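Local coordinates for protein cGAS/DncV-like nucleotidyltransferase in E. coli homolog (Rhodothermus marinus SG0.5JP17-172, PDB 6E0K) that joins UTP and ATP into the cyclic dinucleotide 3',3'-cUAMP, the second messenger of a CBASS antiphage defence system, at residues N73-T76 with A77-R81; R101-T104 with D105-A109. One frame throughout, in Å; residues are numbered along the deposited sequence.

Contact 1: N73-T76 with A77-R81; sequences NNLT and AEQKR
Thr76 and Gln79 grip each other with two reciprocal hydrogen bonds. Thr76 OG1 accepts from the backbone Gln79 N at 3.2 Å. In return Gln79 OE1 accepts from the backbone Thr76 N at 3.0 Å, in the carbonyl plane and on a lone pair. The hydroxyl faces the helix because OG1 sits between the backbone N and the carbonyl carbon (chi1 66°). The Gln79 chain runs back past it, with CG 3.3 Å from Thr76 OG1. A water also donates to Gln79 OE1 and bridges it to Asn74 O, so two donors hold this oxygen. Gln79 NE2 is tied to Asn142 O, which helps to fix the turn of the amide. Lys80 N donates to Thr76 O, a helical backbone bond.

Leu75 lies across the Gln79 and Lys80 chains, with its CB 3.7 Å from Lys80 CG and its CD2 3.5 Å from Gln79 OE1. Its side chain is buried and also meets Phe83, Phe85 and Tyr139. Further back, Asn73 OD1 accepts from Leu75 N at 2.9 Å, an Asx turn just ahead of the helix. The side chain of Asn74 is anchored on Tyr139 N. The two reciprocal bonds of Thr76 and Gln79 make a capping box, with Thr76 as N-cap of helix 77-82 where the chain leaves strand 71-73.

Contact 2: R101-T104 with D105-A109; sequences RALT and DYYGA
The ring of Tyr107 meets Leu103 along its edge. Leu103 CD2 sits there in the ring plane, 3.9 Å from Tyr107 CE2. Leu103 O lies at the edge too, near the plane and 3.3 Å from Tyr107 CD2. One face of the ring takes the edge of the neighbouring Tyr106, with Tyr106 CD2 3.4 Å above the Tyr107 plane and over its centre. The Leu103 and Tyr107 side chains run side by side, one helical turn apart. Both have CG beside the backbone N (Tyr107 chi1 -63°). Both reach Val121, and Leu103 also packs on Leu119, a UTP-binding residue.

The backbone bond from Tyr107 N to Leu103 O is nearly straight, at 175°. The last turn is less regular. Gly108 N still reaches Thr104 O at 2.8 Å, but with an angle of 137°. Gly108 then leaves the helix with positive phi. Beyond it, Ala109 CA comes back to 3.7 Å from Thr104 CG2, while Thr104 OG1 bonds to Glu100 O. Backbone bonds thus hold the end of helix 92-107. Leu103 and Tyr107 join it to helix 18-32 and strand 119-122, mainly by apolar contact, with one polar tie from Tyr107 OH to Ser26 OG.

How the contacts relate
Both contacts are local and concern helix ends in the nucleotidyltransferase domain. Contact 1 starts helix 77-82; contact 2 finishes helix 92-107, the next helix in the chain. They do not touch: their nearest atoms are about 22 Å apart and their centres about 37 Å. Contact 1 is a surface contact away from the annotated sites, with one buried residue, Leu75. Contact 2 is partly buried and lies beside the nucleotide-binding region. Their chemistry differs accordingly. Side-chain oxygens cap the backbone in contact 1, whereas in contact 2 every hydrogen bond between the two segments is backbone to backbone.

Contact 1: N73-T76 with A77-R81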
# COMPACT_ATOMS: atom_id res chain seq x y z
N ASN A 73 18.65 10.11 -4.12
CA ASN A 73 18.18 10.69 -5.37
C ASN A 73 18.83 9.97 -6.54
O ASN A 73 19.69 9.11 -6.37
CB ASN A 73 18.50 12.18 -5.42
CG ASN A 73 19.98 12.43 -5.24
OD1 ASN A 73 20.75 12.22 -6.16
ND2 ASN A 73 20.38 12.84 -4.04
N ASN A 74 18.41 10.36 -7.74
CA ASN A 74 18.95 9.83 -8.99
C ASN A 74 19.81 10.84 -9.73
O ASN A 74 20.02 10.70 -10.94
CB ASN A 74 17.81 9.37 -9.90
CG ASN A 74 16.90 10.51 -10.32
OD1 ASN A 74 16.83 11.54 -9.66
ND2 ASN A 74 16.23 10.33 -11.45
N LEU A 75 20.31 11.86 -9.04
CA LEU A 75 21.09 12.91 -9.68
C LEU A 75 22.49 12.44 -10.04
O LEU A 75 23.11 11.65 -9.31
CB LEU A 75 21.20 14.12 -8.76
CG LEU A 75 19.88 14.78 -8.40
CD1 LEU A 75 20.12 15.73 -7.22
CD2 LEU A 75 19.38 15.52 -9.64
N THR A 76 23.01 12.97 -11.15
CA THR A 76 24.41 12.83 -11.47
C THR A 76 25.23 13.81 -10.65
O THR A 76 24.70 14.75 -10.05
CB THR A 76 24.67 13.09 -12.95
OG1 THR A 76 24.39 14.47 -13.23
CG2 THR A 76 23.80 12.19 -13.82
N ALA A 77 26.54 13.59 -10.64
CA ALA A 77 27.42 14.50 -9.92
C ALA A 77 27.28 15.93 -10.44
O ALA A 77 27.33 16.89 -9.65
CB ALA A 77 28.87 14.03 -10.04
N GLU A 78 27.15 16.09 -11.76
CA GLU A 78 27.01 17.42 -12.33
C GLU A 78 25.70 18.08 -11.90
O GLU A 78 25.68 19.28 -11.59
CB GLU A 78 27.12 17.35 -13.86
CG GLU A 78 26.75 18.65 -14.60
CD GLU A 78 27.67 19.84 -14.31
OE1 GLU A 78 28.70 19.70 -13.60
OE2 GLU A 78 27.37 20.94 -14.81
N GLN A 79 24.60 17.31 -11.87
CA GLN A 79 23.34 17.89 -11.45
C GLN A 79 23.40 18.30 -9.98
O GLN A 79 22.90 19.37 -9.61
CB GLN A 79 22.18 16.92 -11.66
CG GLN A 79 21.88 16.58 -13.11
CD GLN A 79 20.77 15.53 -13.20
OE1 GLN A 79 20.90 14.44 -12.64
NE2 GLN A 79 19.67 15.86 -13.89
N LYS A 80 24.04 17.47 -9.15
CA LYS A 80 24.20 17.82 -7.74
C LYS A 80 24.99 19.11 -7.60
O LYS A 80 24.65 19.97 -6.77
CB LYS A 80 24.89 16.68 -6.99
CG LYS A 80 24.05 15.43 -6.86
CD LYS A 80 24.79 14.35 -6.08
CE LYS A 80 24.13 13.00 -6.25
NZ LYS A 80 24.97 11.95 -5.58
N ARG A 81 26.05 19.27 -8.41
CA ARG A 81 26.85 20.49 -8.38
C ARG A 81 26.01 21.71 -8.76
O ARG A 81 26.06 22.74 -8.09
CB ARG A 81 28.07 20.36 -9.29
CG ARG A 81 29.29 19.74 -8.61
CD ARG A 81 30.57 19.96 -9.45
NE ARG A 81 30.41 19.42 -10.79
CZ ARG A 81 30.71 18.17 -11.13
NH1 ARG A 81 31.18 17.34 -10.22
NH2 ARG A 81 30.54 17.77 -12.38
O HOH W 1 18.82 12.57 -13.33

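Contact 2: R101-T104 with D105-A109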
# COMPACT_ATOMS: atom_id res chain seq x y z
N ARG A 101 17.27 2.35 18.30
CA ARG A 101 17.55 2.72 19.69
C ARG A 101 16.37 3.46 20.31
O ARG A 101 16.00 3.19 21.46
CB ARG A 101 18.80 3.59 19.75
CG ARG A 101 20.09 2.80 19.83
CD ARG A 101 21.27 3.70 20.20
NE ARG A 101 21.64 4.56 19.08
CZ ARG A 101 22.39 4.17 18.06
NH1 ARG A 101 22.84 2.92 18.02
NH2 ARG A 101 22.68 5.01 17.08
N ALA A 102 15.76 4.38 19.57
CA ALA A 102 14.62 5.13 20.08
C ALA A 102 13.47 4.20 20.44
O ALA A 102 12.84 4.33 21.50
CB ALA A 102 14.17 6.15 19.05
N LEU A 103 13.16 3.26 19.55
CA LEU A 103 12.05 2.35 19.82
C LEU A 103 12.37 1.41 20.98
O LEU A 103 11.52 1.16 21.84
CB LEU A 103 11.72 1.55 18.56
CG LEU A 103 11.25 2.42 17.40
CD1 LEU A 103 11.17 1.59 16.12
CD2 LEU A 103 9.91 3.06 17.73
N THR A 104 13.59 0.88 21.01
CA THR A 104 13.99 0.00 22.11
C THR A 104 13.98 0.73 23.45
O THR A 104 13.56 0.16 24.46
CB THR A 104 15.39 -0.56 21.81
OG1 THR A 104 15.35 -1.28 20.56
CG2 THR A 104 15.83 -1.50 22.92
N ASP A 105 14.43 1.99 23.47
CA ASP A 105 14.42 2.75 24.72
C ASP A 105 13.00 2.89 25.24
O ASP A 105 12.76 2.81 26.45
CB ASP A 105 15.01 4.15 24.52
CG ASP A 105 16.52 4.15 24.32
OD1 ASP A 105 17.21 3.15 24.65
OD2 ASP A 105 17.04 5.19 23.84
N TYR A 106 12.04 3.10 24.34
CA TYR A 106 10.68 3.38 24.78
C TYR A 106 9.91 2.11 25.13
O TYR A 106 9.30 2.02 26.21
CB TYR A 106 9.95 4.19 23.71
CG TYR A 106 8.54 4.56 24.11
CD1 TYR A 106 8.30 5.65 24.93
CD2 TYR A 106 7.47 3.81 23.66
CE1 TYR A 106 7.01 5.98 25.30
CE2 TYR A 106 6.19 4.13 24.02
CZ TYR A 106 5.96 5.21 24.84
OH TYR A 106 4.66 5.52 25.18
N TYR A 107 9.92 1.11 24.25
CA TYR A 107 9.11 -0.10 24.44
C TYR A 107 9.84 -1.21 25.18
O TYR A 107 9.17 -2.10 25.74
CB TYR A 107 8.64 -0.66 23.10
CG TYR A 107 7.75 0.26 22.32
CD1 TYR A 107 6.40 0.38 22.65
CD2 TYR A 107 8.24 1.00 21.23
CE1 TYR A 107 5.57 1.23 21.93
CE2 TYR A 107 7.42 1.85 20.53
CZ TYR A 107 6.09 1.96 20.87
OH TYR A 107 5.27 2.81 20.16
N GLY A 108 11.17 -1.20 25.20
CA GLY A 108 11.96 -2.28 25.75
C GLY A 108 12.44 -3.23 24.66
O GLY A 108 11.77 -3.46 23.65
N ALA A 109 13.63 -3.80 24.88
CA ALA A 109 14.24 -4.67 23.89
C ALA A 109 13.32 -5.84 23.51
O ALA A 109 13.32 -6.27 22.35
CB ALA A 109 15.58 -5.20 24.40